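Local coordinates for periplasmic binding protein/LacI transcriptional regulator (Clostridium phytofermentans, PDB 3BRS), which probably binds a sugar and hands it to a membrane transporter, as related periplasmic sugar-binding proteins do, at residues 128-134 / 162-166; 91-97 / 105-110; 40-44 / 60-64; 5-9 / 257-261. All coordinates share one frame; numbering follows the deposited sequence.

Interaction 1: residues 128-134 / 162-166; sequences VRKSGKI and NKIEA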
loop_
_atom_site.group_PDB
_atom_site.type_symbol
_atom_site.label_atom_id
_atom_site.label_comp_id
_atom_site.label_asym_id
_atom_site.label_seq_id
_atom_site.Cartn_x
_atom_site.Cartn_y
_atom_site.Cartn_z
ATOM N N VAL A 128 -21.164 8.085 -10.190
ATOM C CA VAL A 128 -21.306 8.491 -11.599
ATOM C C VAL A 128 -22.517 7.783 -12.327
ATOM O O VAL A 128 -22.544 7.685 -13.574
ATOM C CB VAL A 128 -19.967 8.329 -12.379
ATOM C CG1 VAL A 128 -18.843 8.933 -11.600
ATOM C CG2 VAL A 128 -19.686 6.936 -12.554
ATOM N N ARG A 129 -23.512 7.344 -11.535
ATOM C CA ARG A 129 -24.756 6.717 -12.009
ATOM C C ARG A 129 -25.462 7.520 -13.096
ATOM O O ARG A 129 -25.986 6.961 -14.067
ATOM C CB ARG A 129 -25.764 6.639 -10.857
ATOM C CG ARG A 129 -26.039 5.293 -10.351
ATOM C CD ARG A 129 -27.270 5.322 -9.437
ATOM N NE ARG A 129 -27.445 6.620 -8.776
ATOM C CZ ARG A 129 -28.422 6.907 -7.908
ATOM N NH1 ARG A 129 -28.493 8.129 -7.365
ATOM N NH2 ARG A 129 -29.331 5.977 -7.566
ATOM N N LYS A 130 -25.579 8.821 -12.877
ATOM C CA LYS A 130 -26.319 9.659 -13.815
ATOM C C LYS A 130 -25.315 10.202 -14.799
ATOM O O LYS A 130 -25.565 10.231 -15.995
ATOM C CB LYS A 130 -27.053 10.817 -13.123
ATOM C CG LYS A 130 -28.117 10.459 -12.118
ATOM C CD LYS A 130 -28.989 11.699 -11.864
ATOM C CE LYS A 130 -30.228 11.804 -12.823
ATOM N NZ LYS A 130 -30.111 12.665 -14.077
ATOM N N SER A 131 -24.175 10.641 -14.269
ATOM C CA SER A 131 -23.104 11.198 -15.079
ATOM C C SER A 131 -21.916 11.534 -14.220
ATOM O O SER A 131 -21.972 11.454 -13.002
ATOM C CB SER A 131 -23.556 12.494 -15.785
ATOM O OG SER A 131 -24.205 13.431 -14.915
ATOM N N GLY A 132 -20.868 11.980 -14.896
ATOM C CA GLY A 132 -19.594 12.321 -14.288
ATOM C C GLY A 132 -18.607 11.368 -14.916
ATOM O O GLY A 132 -18.997 10.296 -15.382
ATOM N N LYS A 133 -17.347 11.777 -14.973
ATOM C CA LYS A 133 -16.254 10.896 -15.353
ATOM C C LYS A 133 -15.324 10.871 -14.136
ATOM O O LYS A 133 -15.688 11.385 -13.090
ATOM C CB LYS A 133 -15.526 11.298 -16.655
ATOM C CG LYS A 133 -16.472 11.511 -17.839
ATOM C CD LYS A 133 -16.923 10.210 -18.497
ATOM C CE LYS A 133 -16.604 10.191 -20.039
ATOM N NZ LYS A 133 -15.134 10.047 -20.382
ATOM N N ILE A 134 -14.183 10.232 -14.267
ATOM C CA ILE A 134 -13.465 9.761 -13.092
ATOM C C ILE A 134 -12.015 10.039 -13.309
ATOM O O ILE A 134 -11.469 9.692 -14.383
ATOM C CB ILE A 134 -13.675 8.157 -12.832
ATOM C CG1 ILE A 134 -15.113 7.826 -12.405
ATOM C CG2 ILE A 134 -12.674 7.590 -11.799
ATOM C CD1 ILE A 134 -15.486 6.381 -12.807
ATOM N N ASN A 162 -14.908 2.464 -18.420
ATOM C CA ASN A 162 -14.557 3.404 -19.470
ATOM C C ASN A 162 -14.779 4.881 -19.024
ATOM O O ASN A 162 -14.419 5.791 -19.744
ATOM C CB ASN A 162 -15.440 3.087 -20.705
ATOM C CG ASN A 162 -16.932 3.350 -20.452
ATOM O OD1 ASN A 162 -17.648 3.787 -21.346
ATOM N ND2 ASN A 162 -17.396 3.109 -19.238
ATOM N N LYS A 163 -15.438 5.109 -17.884
ATOM C CA LYS A 163 -15.602 6.439 -17.381
ATOM C C LYS A 163 -14.284 6.991 -16.754
ATOM O O LYS A 163 -14.152 8.182 -16.589
ATOM C CB LYS A 163 -16.785 6.491 -16.403
ATOM C CG LYS A 163 -18.134 6.539 -17.103
ATOM C CD LYS A 163 -19.265 6.744 -16.106
ATOM C CE LYS A 163 -20.554 7.233 -16.801
ATOM N NZ LYS A 163 -21.175 8.451 -16.128
ATOM N N ILE A 164 -13.313 6.138 -16.431
ATOM C CA ILE A 164 -11.999 6.615 -16.029
ATOM C C ILE A 164 -11.367 7.385 -17.168
ATOM O O ILE A 164 -11.090 6.829 -18.245
ATOM C CB ILE A 164 -11.064 5.451 -15.651
ATOM C CG1 ILE A 164 -11.721 4.613 -14.570
ATOM C CG2 ILE A 164 -9.652 5.986 -15.254
ATOM C CD1 ILE A 164 -10.819 3.440 -14.076
ATOM N N GLU A 165 -11.113 8.660 -16.902
ATOM C CA GLU A 165 -10.597 9.577 -17.884
ATOM C C GLU A 165 -9.117 9.420 -18.037
ATOM O O GLU A 165 -8.524 9.456 -19.152
ATOM C CB GLU A 165 -10.876 10.966 -17.370
ATOM C CG GLU A 165 -10.945 11.945 -18.428
ATOM C CD GLU A 165 -12.301 12.064 -19.053
ATOM O OE1 GLU A 165 -13.250 12.460 -18.348
ATOM O OE2 GLU A 165 -12.369 11.869 -20.282
ATOM N N ALA A 166 -8.501 9.261 -16.884
ATOM C CA ALA A 166 -7.073 9.182 -16.825
ATOM C C ALA A 166 -6.573 8.651 -15.490
ATOM O O ALA A 166 -7.218 8.831 -14.395
ATOM C CB ALA A 166 -6.455 10.545 -17.138
#

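Interaction 2: residues 91-97 / 105-110; sequences IKLIVID and ADITVA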
loop_
_atom_site.group_PDB
_atom_site.type_symbol
_atom_site.label_atom_id
_atom_site.label_comp_id
_atom_site.label_asym_id
_atom_site.label_seq_id
_atom_site.Cartn_x
_atom_site.Cartn_y
_atom_site.Cartn_z
ATOM N N ILE A 91 17.944 -17.603 5.489
ATOM C CA ILE A 91 16.983 -16.642 6.119
ATOM C C ILE A 91 15.520 -16.862 5.670
ATOM O O ILE A 91 15.223 -17.065 4.473
ATOM C CB ILE A 91 17.417 -15.152 5.787
ATOM C CG1 ILE A 91 18.866 -14.926 6.254
ATOM C CG2 ILE A 91 16.568 -14.190 6.567
ATOM C CD1 ILE A 91 19.543 -13.716 5.612
ATOM N N LYS A 92 14.607 -16.785 6.642
ATOM C CA LYS A 92 13.166 -16.836 6.411
ATOM C C LYS A 92 12.686 -15.515 5.761
ATOM O O LYS A 92 13.108 -14.428 6.167
ATOM C CB LYS A 92 12.494 -17.003 7.804
ATOM C CG LYS A 92 12.811 -18.303 8.545
ATOM C CD LYS A 92 12.037 -19.450 7.909
ATOM C CE LYS A 92 12.919 -20.587 7.422
ATOM N NZ LYS A 92 13.421 -21.368 8.567
ATOM N N LEU A 93 11.817 -15.584 4.755
ATOM C CA LEU A 93 11.265 -14.410 4.175
ATOM C C LEU A 93 9.781 -14.331 4.509
ATOM O O LEU A 93 9.020 -15.204 4.075
ATOM C CB LEU A 93 11.463 -14.419 2.657
ATOM C CG LEU A 93 10.893 -13.278 1.835
ATOM C CD1 LEU A 93 11.337 -11.878 2.342
ATOM C CD2 LEU A 93 11.342 -13.493 0.449
ATOM N N ILE A 94 9.370 -13.293 5.226
ATOM C CA ILE A 94 7.949 -12.837 5.291
ATOM C C ILE A 94 7.730 -11.673 4.364
ATOM O O ILE A 94 8.457 -10.656 4.407
ATOM C CB ILE A 94 7.536 -12.355 6.742
ATOM C CG1 ILE A 94 7.873 -13.382 7.719
ATOM C CG2 ILE A 94 5.995 -11.959 6.909
ATOM C CD1 ILE A 94 7.516 -14.721 7.248
ATOM N N VAL A 95 6.774 -11.798 3.461
ATOM C CA VAL A 95 6.395 -10.617 2.696
ATOM C C VAL A 95 5.263 -9.865 3.427
ATOM O O VAL A 95 4.308 -10.472 3.806
ATOM C CB VAL A 95 6.115 -10.884 1.299
ATOM C CG1 VAL A 95 5.308 -9.706 0.729
ATOM C CG2 VAL A 95 7.469 -11.071 0.519
ATOM N N ILE A 96 5.454 -8.558 3.704
ATOM C CA ILE A 96 4.405 -7.757 4.313
ATOM C C ILE A 96 3.867 -6.648 3.317
ATOM O O ILE A 96 4.624 -6.043 2.550
ATOM C CB ILE A 96 4.956 -7.077 5.516
ATOM C CG1 ILE A 96 6.305 -6.483 5.138
ATOM C CG2 ILE A 96 4.930 -8.022 6.775
ATOM C CD1 ILE A 96 6.738 -5.335 6.073
ATOM N N ASP A 97 2.566 -6.401 3.311
ATOM C CA ASP A 97 1.987 -5.369 2.420
ATOM C C ASP A 97 2.042 -5.647 0.923
ATOM O O ASP A 97 0.999 -5.684 0.330
ATOM C CB ASP A 97 2.623 -4.024 2.741
ATOM C CG ASP A 97 2.132 -2.901 1.827
ATOM O OD1 ASP A 97 0.927 -2.718 1.727
ATOM O OD2 ASP A 97 2.927 -2.200 1.207
ATOM N N ALA A 105 8.046 -15.943 -1.088
ATOM C CA ALA A 105 7.708 -15.699 0.328
ATOM C C ALA A 105 7.433 -16.960 1.047
ATOM O O ALA A 105 6.698 -17.790 0.532
ATOM C CB ALA A 105 6.483 -14.778 0.498
ATOM N N ASP A 106 7.934 -17.080 2.259
ATOM C CA ASP A 106 7.550 -18.166 3.166
ATOM C C ASP A 106 6.128 -17.899 3.684
ATOM O O ASP A 106 5.317 -18.786 3.688
ATOM C CB ASP A 106 8.552 -18.381 4.320
ATOM C CG ASP A 106 9.947 -18.741 3.831
ATOM O OD1 ASP A 106 10.070 -19.600 2.948
ATOM O OD2 ASP A 106 10.933 -18.152 4.306
ATOM N N ILE A 107 5.833 -16.677 4.076
ATOM C CA ILE A 107 4.445 -16.236 4.294
ATOM C C ILE A 107 4.236 -14.804 3.764
ATOM O O ILE A 107 5.169 -14.033 3.726
ATOM C CB ILE A 107 3.903 -16.535 5.745
ATOM C CG1 ILE A 107 2.674 -15.683 6.035
ATOM C CG2 ILE A 107 4.953 -16.364 6.788
ATOM C CD1 ILE A 107 2.144 -15.811 7.353
ATOM N N THR A 108 3.062 -14.502 3.219
ATOM C CA THR A 108 2.649 -13.114 2.885
ATOM C C THR A 108 1.521 -12.574 3.799
ATOM O O THR A 108 0.490 -13.188 3.860
ATOM C CB THR A 108 2.120 -13.086 1.478
ATOM O OG1 THR A 108 3.223 -13.373 0.605
ATOM C CG2 THR A 108 1.507 -11.667 1.131
ATOM N N VAL A 109 1.721 -11.455 4.507
ATOM C CA VAL A 109 0.618 -10.828 5.265
ATOM C C VAL A 109 0.242 -9.525 4.571
ATOM O O VAL A 109 1.063 -8.620 4.514
ATOM C CB VAL A 109 0.955 -10.534 6.707
ATOM C CG1 VAL A 109 -0.413 -10.243 7.508
ATOM C CG2 VAL A 109 1.708 -11.758 7.315
ATOM N N ALA A 110 -0.980 -9.411 4.050
ATOM C CA ALA A 110 -1.327 -8.164 3.349
ATOM C C ALA A 110 -2.767 -7.901 3.401
ATOM O O ALA A 110 -3.554 -8.771 3.788
ATOM C CB ALA A 110 -0.858 -8.267 1.812
HETATM O O HOH W 1 13.361 -17.985 2.101
#

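Interaction 3: residues 40-44 / 60-64; sequences LEFMA and EAIKR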
loop_
_atom_site.group_PDB
_atom_site.type_symbol
_atom_site.label_atom_id
_atom_site.label_comp_id
_atom_site.label_asym_id
_atom_site.label_seq_id
_atom_site.Cartn_x
_atom_site.Cartn_y
_atom_site.Cartn_z
ATOM N N LEU A 40 14.820 -6.643 16.683
ATOM C CA LEU A 40 14.209 -6.175 15.402
ATOM C C LEU A 40 14.901 -4.880 14.955
ATOM O O LEU A 40 14.882 -3.874 15.689
ATOM C CB LEU A 40 12.724 -5.845 15.591
ATOM C CG LEU A 40 11.619 -6.128 14.533
ATOM C CD1 LEU A 40 10.442 -5.179 14.706
ATOM C CD2 LEU A 40 12.028 -6.282 13.034
ATOM N N GLU A 41 15.523 -4.905 13.769
ATOM C CA GLU A 41 16.005 -3.664 13.161
ATOM C C GLU A 41 15.076 -3.291 11.937
ATOM O O GLU A 41 14.428 -4.175 11.357
ATOM C CB GLU A 41 17.521 -3.783 12.813
ATOM C CG GLU A 41 18.556 -4.003 14.025
ATOM C CD GLU A 41 20.039 -4.333 13.566
ATOM O OE1 GLU A 41 20.279 -4.717 12.357
ATOM O OE2 GLU A 41 21.012 -4.184 14.424
ATOM N N PHE A 42 14.967 -1.984 11.593
ATOM C CA PHE A 42 14.362 -1.467 10.330
ATOM C C PHE A 42 15.376 -0.819 9.376
ATOM O O PHE A 42 16.335 -0.201 9.816
ATOM C CB PHE A 42 13.305 -0.457 10.679
ATOM C CG PHE A 42 12.212 -1.028 11.511
ATOM C CD1 PHE A 42 11.065 -1.583 10.893
ATOM C CD2 PHE A 42 12.305 -1.069 12.884
ATOM C CE1 PHE A 42 9.974 -2.144 11.669
ATOM C CE2 PHE A 42 11.230 -1.651 13.667
ATOM C CZ PHE A 42 10.072 -2.204 13.018
ATOM N N MET A 43 15.220 -1.042 8.091
ATOM C CA MET A 43 16.102 -0.497 7.076
ATOM C C MET A 43 15.093 -0.139 5.972
ATOM O O MET A 43 14.211 -0.923 5.758
ATOM C CB MET A 43 17.097 -1.570 6.525
ATOM C CG MET A 43 17.979 -2.331 7.595
ATOM S SD MET A 43 19.184 -3.474 6.833
ATOM C CE MET A 43 20.307 -2.619 5.744
ATOM N N ALA A 44 15.206 1.010 5.284
ATOM C CA ALA A 44 14.225 1.375 4.272
ATOM C C ALA A 44 14.895 2.467 3.476
ATOM O O ALA A 44 15.770 3.187 4.022
ATOM C CB ALA A 44 12.878 1.889 4.920
ATOM N N GLU A 60 22.502 -5.904 2.096
ATOM C CA GLU A 60 23.059 -5.494 3.396
ATOM C C GLU A 60 22.379 -6.294 4.548
ATOM O O GLU A 60 23.059 -6.689 5.526
ATOM C CB GLU A 60 22.875 -3.978 3.625
ATOM C CG GLU A 60 23.805 -3.026 2.794
ATOM C CD GLU A 60 23.368 -1.483 2.795
ATOM O OE1 GLU A 60 22.655 -1.042 3.750
ATOM O OE2 GLU A 60 23.755 -0.737 1.831
ATOM N N ALA A 61 21.057 -6.484 4.454
ATOM C CA ALA A 61 20.249 -7.227 5.456
ATOM C C ALA A 61 20.789 -8.662 5.590
ATOM O O ALA A 61 21.105 -9.146 6.662
ATOM C CB ALA A 61 18.692 -7.269 5.014
ATOM N N ILE A 62 20.963 -9.300 4.439
ATOM C CA ILE A 62 21.489 -10.655 4.328
ATOM C C ILE A 62 22.870 -10.780 4.969
ATOM O O ILE A 62 23.089 -11.734 5.688
ATOM C CB ILE A 62 21.605 -11.101 2.872
ATOM C CG1 ILE A 62 20.203 -11.245 2.220
ATOM C CG2 ILE A 62 22.479 -12.433 2.746
ATOM C CD1 ILE A 62 20.300 -11.252 0.719
ATOM N N LYS A 63 23.776 -9.838 4.712
ATOM C CA LYS A 63 25.080 -9.830 5.413
ATOM C C LYS A 63 25.040 -9.559 6.908
ATOM O O LYS A 63 25.999 -9.863 7.613
ATOM C CB LYS A 63 26.052 -8.841 4.777
ATOM C CG LYS A 63 26.217 -8.957 3.266
ATOM C CD LYS A 63 27.168 -10.064 2.873
ATOM C CE LYS A 63 27.784 -9.803 1.461
ATOM N NZ LYS A 63 28.946 -10.721 1.065
ATOM N N ARG A 64 23.942 -9.035 7.435
ATOM C CA ARG A 64 23.800 -8.985 8.904
ATOM C C ARG A 64 23.419 -10.315 9.548
ATOM O O ARG A 64 23.409 -10.417 10.746
ATOM C CB ARG A 64 22.837 -7.917 9.342
ATOM C CG ARG A 64 23.352 -6.514 9.030
ATOM C CD ARG A 64 22.466 -5.442 9.676
ATOM N NE ARG A 64 22.703 -4.124 9.029
ATOM C CZ ARG A 64 22.106 -3.020 9.435
ATOM N NH1 ARG A 64 21.235 -3.089 10.475
ATOM N NH2 ARG A 64 22.370 -1.872 8.795
HETATM O O HOH W 2 19.499 -0.710 10.879
#

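Interaction 4: residues 5-9 / 257-261; sequences QYYMI and ALKLL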
loop_
_atom_site.group_PDB
_atom_site.type_symbol
_atom_site.label_atom_id
_atom_site.label_comp_id
_atom_site.label_asym_id
_atom_site.label_seq_id
_atom_site.Cartn_x
_atom_site.Cartn_y
_atom_site.Cartn_z
ATOM N N GLN A 5 18.200 -15.012 21.507
ATOM C CA GLN A 5 17.135 -14.146 20.903
ATOM C C GLN A 5 17.171 -14.206 19.393
ATOM O O GLN A 5 18.254 -14.128 18.771
ATOM C CB GLN A 5 17.337 -12.694 21.277
ATOM C CG GLN A 5 16.480 -12.170 22.415
ATOM C CD GLN A 5 16.519 -10.634 22.419
ATOM O OE1 GLN A 5 15.825 -9.961 23.199
ATOM N NE2 GLN A 5 17.335 -10.075 21.514
ATOM N N TYR A 6 15.979 -14.316 18.812
ATOM C CA TYR A 6 15.795 -14.214 17.372
ATOM C C TYR A 6 16.095 -12.817 16.858
ATOM O O TYR A 6 15.687 -11.828 17.482
ATOM C CB TYR A 6 14.381 -14.625 17.062
ATOM C CG TYR A 6 14.140 -16.132 17.239
ATOM C CD1 TYR A 6 13.171 -16.598 18.127
ATOM C CD2 TYR A 6 14.880 -17.082 16.501
ATOM C CE1 TYR A 6 12.940 -17.970 18.309
ATOM C CE2 TYR A 6 14.653 -18.482 16.679
ATOM C CZ TYR A 6 13.670 -18.897 17.575
ATOM O OH TYR A 6 13.399 -20.247 17.747
ATOM N N TYR A 7 16.827 -12.757 15.726
ATOM C CA TYR A 7 17.179 -11.498 15.057
ATOM C C TYR A 7 16.408 -11.389 13.692
ATOM O O TYR A 7 16.606 -12.201 12.783
ATOM C CB TYR A 7 18.717 -11.361 14.931
ATOM C CG TYR A 7 19.294 -10.166 14.215
ATOM C CD1 TYR A 7 20.518 -10.327 13.440
ATOM C CD2 TYR A 7 18.668 -8.882 14.273
ATOM C CE1 TYR A 7 21.063 -9.284 12.707
ATOM C CE2 TYR A 7 19.214 -7.774 13.550
ATOM C CZ TYR A 7 20.430 -7.997 12.767
ATOM O OH TYR A 7 21.005 -6.953 12.068
ATOM N N MET A 8 15.544 -10.374 13.604
ATOM C CA MET A 8 14.642 -10.120 12.457
ATOM C C MET A 8 14.914 -8.730 11.886
ATOM O O MET A 8 15.176 -7.791 12.609
ATOM C CB MET A 8 13.166 -10.184 12.869
ATOM C CG MET A 8 12.666 -11.526 13.494
ATOM S SD MET A 8 10.850 -11.808 13.303
ATOM C CE MET A 8 10.787 -13.344 14.197
ATOM N N ILE A 9 14.942 -8.592 10.568
ATOM C CA ILE A 9 15.155 -7.219 10.031
ATOM C C ILE A 9 13.960 -6.895 9.186
ATOM O O ILE A 9 13.630 -7.672 8.291
ATOM C CB ILE A 9 16.458 -7.155 9.192
ATOM C CG1 ILE A 9 17.689 -7.290 10.111
ATOM C CG2 ILE A 9 16.508 -5.794 8.330
ATOM C CD1 ILE A 9 19.084 -7.427 9.229
ATOM N N ALA A 257 6.363 -15.144 11.846
ATOM C CA ALA A 257 7.781 -15.449 11.507
ATOM C C ALA A 257 8.286 -16.401 12.576
ATOM O O ALA A 257 9.184 -17.236 12.324
ATOM C CB ALA A 257 8.629 -14.194 11.552
ATOM N N LEU A 258 7.676 -16.275 13.756
ATOM C CA LEU A 258 8.001 -17.112 14.875
ATOM C C LEU A 258 7.612 -18.578 14.639
ATOM O O LEU A 258 8.348 -19.490 14.973
ATOM C CB LEU A 258 7.353 -16.572 16.133
ATOM C CG LEU A 258 8.143 -15.546 16.964
ATOM C CD1 LEU A 258 7.598 -15.537 18.420
ATOM C CD2 LEU A 258 9.630 -15.896 16.922
ATOM N N LYS A 259 6.470 -18.793 14.000
ATOM C CA LYS A 259 6.026 -20.134 13.714
ATOM C C LYS A 259 7.011 -20.793 12.802
ATOM O O LYS A 259 7.449 -21.908 13.088
ATOM C CB LYS A 259 4.632 -20.126 13.139
ATOM C CG LYS A 259 3.691 -19.495 14.128
ATOM C CD LYS A 259 2.437 -20.247 14.243
ATOM C CE LYS A 259 1.749 -19.914 15.540
ATOM N NZ LYS A 259 1.257 -21.199 16.100
ATOM N N LEU A 260 7.451 -20.086 11.771
ATOM C CA LEU A 260 8.372 -20.694 10.807
ATOM C C LEU A 260 9.665 -21.155 11.456
ATOM O O LEU A 260 10.176 -22.214 11.132
ATOM C CB LEU A 260 8.775 -19.707 9.723
ATOM C CG LEU A 260 7.690 -18.989 8.958
ATOM C CD1 LEU A 260 8.334 -17.874 8.113
ATOM C CD2 LEU A 260 6.941 -20.029 8.077
ATOM N N LEU A 261 10.224 -20.306 12.312
ATOM C CA LEU A 261 11.469 -20.618 12.996
ATOM C C LEU A 261 11.280 -21.767 13.979
ATOM O O LEU A 261 12.219 -22.507 14.208
ATOM C CB LEU A 261 11.924 -19.391 13.769
ATOM C CG LEU A 261 13.058 -18.439 13.421
ATOM C CD1 LEU A 261 13.652 -18.347 11.993
ATOM C CD2 LEU A 261 12.467 -17.191 13.843
#

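Interaction 1: residues 128-134 / 162-166
Ile134 and Ile164 pair at the start of the two parallel strands of a beta-alpha-beta unit, strand 133-138, helix 144-157 and strand 164-169. The Ile134 carbonyl takes the amide of Glu165 at 2.7 Å in a nearly straight bond (175°), while the bond from Ile134 N back to Lys163 O is weak and bent. Lys163 contributes two side-chain bonds. Its chain runs out almost straight and turns at its last torsion (chi4 -130°), which brings NZ between two carbonyls of the loop ahead of strand 133-138. Lys163 NZ donates to Val128 O and to Gly132 O, each at 3.0 Å and each in the carbonyl plane, tying the loop back on itself. On the way Lys163 CD slides past Val128 CG2 at 3.6 Å, and Ile134 CD1 lies on Lys163 CB. Lys133, bent at three torsions, crosses Glu165 at about a right angle and reaches its OE2 with NZ in a weak salt bridge of 3.3 Å. Strand 164-169 is an edge strand of its sheet within the chain; strand 133-138 lies between it and strand 191-196, where Val128 and Ile134 touch Val193 and Val195; Leu157 of helix 144-157 covers Ile134 and Ile164.

Interaction 2: residues 91-97 / 105-110
Val95 and Thr108 pair at the tight centre of this contact, where backbone bonds follow one another in close succession. Val95 N donates to Ile107 O at 2.8 Å and Val95 O accepts Val109 N at 2.9 Å, so both polar atoms of one buried residue are spent on the neighbouring strand; Asp97 N then bonds Val109 O. The CA hydrogens of Ile94, Thr108 and Ile96 add contacts to the same carbonyls. Side chains pack on both faces: Ile94 and Ile107 point the same way, and Ile94 CG2 comes within 4.3 Å of Val109 CG2, while on the opposite face, that of Val95 and Thr108, Val95 CG2 rests on Ala105 CB at 3.8 Å. Strands 92-96 and 107-110 run parallel, 20° apart, within the six-stranded parallel sheet of one lobe of the binding-protein fold, joined here by a short link without a helix. Toward the beginning of the strands the pairing gives way to a side chain and a water. Asp106 N still reaches Leu93 O, but Leu93 N donates to Asp106 OD2 at 2.8 Å, meeting that oxygen on its anti side, 31° out of the carboxylate plane. With CG placed beside its own backbone N (chi1 -60°), the Asp106 carboxylate comes back alongside the strand. A water donates to both Ile91 O and Asp106 OD2, and the partly exposed Lys92 keeps NZ 5.9 Å from Asp106 OD2, too far for a salt bridge.

Interaction 3: residues 40-44 / 60-64
Met43, just past the end of strand 39-42, reaches across to the C-terminal end of helix 51-63, which packs on the parallel sheet of a Rossmann-like lobe. Strand 39-42 is an outermost strand of that sheet, and the helix follows it in the chain. From CB the Met43 side chain heads for the helix. CG stands opposite the carbonyl carbon (chi1 -54°), and the next torsion is extended, which carries SD straight out toward the helix. The sulfur passes Ala61 CB at 4.2 Å on one flank and on another sits over the centre of the Arg64 guanidinium, 3.9 Å above its plane. A final bend (chi3 59°) swings the methyl CE onto Glu60, where it meets CB at 3.6 Å and OE1 at 3.5 Å; the same methyl lies 3.8 Å from Arg64 NH2. Thioether and methyl together thus cover one face of the arginine. Its edge is used by polar partners. Arg64 NH1 donates to Glu41 OE1 at 2.7 Å in a salt bridge that lies in the guanidinium plane, yet approaches the carboxylate from above, the two planes standing 86° apart. Glu41 OE1 is shared, since the hydroxyl of Tyr7 on the adjacent strand 7-11 also hydrogen-bonds to it. Ile9 of the same strand packs against Met43. A water, also in the guanidinium plane, accepts from Arg64 NH1 at 3.0 Å and gives a weak bond to Phe42 O.

Interaction 4: residues 5-9 / 257-261
The Tyr6 ring takes Leu261 on one face: methyl CD2 stands 3.6 Å above the ring plane, offset toward the rim, in a CH-pi contact 3.9 Å from the centroid and 21° off the ring normal. Leu258 CD2 approaches 3.8 Å from Tyr6 CD1; both leucine methyls lie on the same side of the ring plane, Leu261 CD2 over the face and Leu258 CD2 obliquely beyond CD1. Leu261 and Tyr6 slide past each other in opposite directions, with Leu261 CG also resting on Tyr6 CE2 at 3.6 Å. Further along, Met8 points at the helix. Its chain is extended beyond CG (chi3 -178°), which delivers CE to Ala257 CB at 3.5 Å and keeps it 3.9 Å from Leu258 CD2, while SD lies over the same alanine methyl. Helix 246-262 thus packs against the beginning of strand 7-11 in the lobe that holds the N-terminal strand, to which the chain returns late with this helix; Ala257 and Leu261 also touch Val68 of the next strand. The axes of strand 7-9 and helix 257-261 come within 11.4 Å, and Met8 spans part of that gap. No hydrogen bond crosses between the segments: methyl, thioether and ring contacts imply hydrophobic packing rather than directional polar bonds.

In the fold
Interactions 2, 3 and 4 belong to one lobe and its parallel sheet, whereas interaction 1 lies in the other lobe, across the centre of the chain and about 37 Å from interaction 2 between centres. Interaction 2 is the buried one, held by strand-to-strand backbone bonds. Interactions 3 and 4 are partly buried and fix helices to the sheet, one through a salt bridge beside a thioether, the other by apolar contacts alone. They meet at Tyr7 and Glu41, on neighbouring strands, while Leu260 and Leu261 of interaction 4 pack on Lys92 of interaction 2. Interaction 1 is a surface contact that leans on lysine side chains.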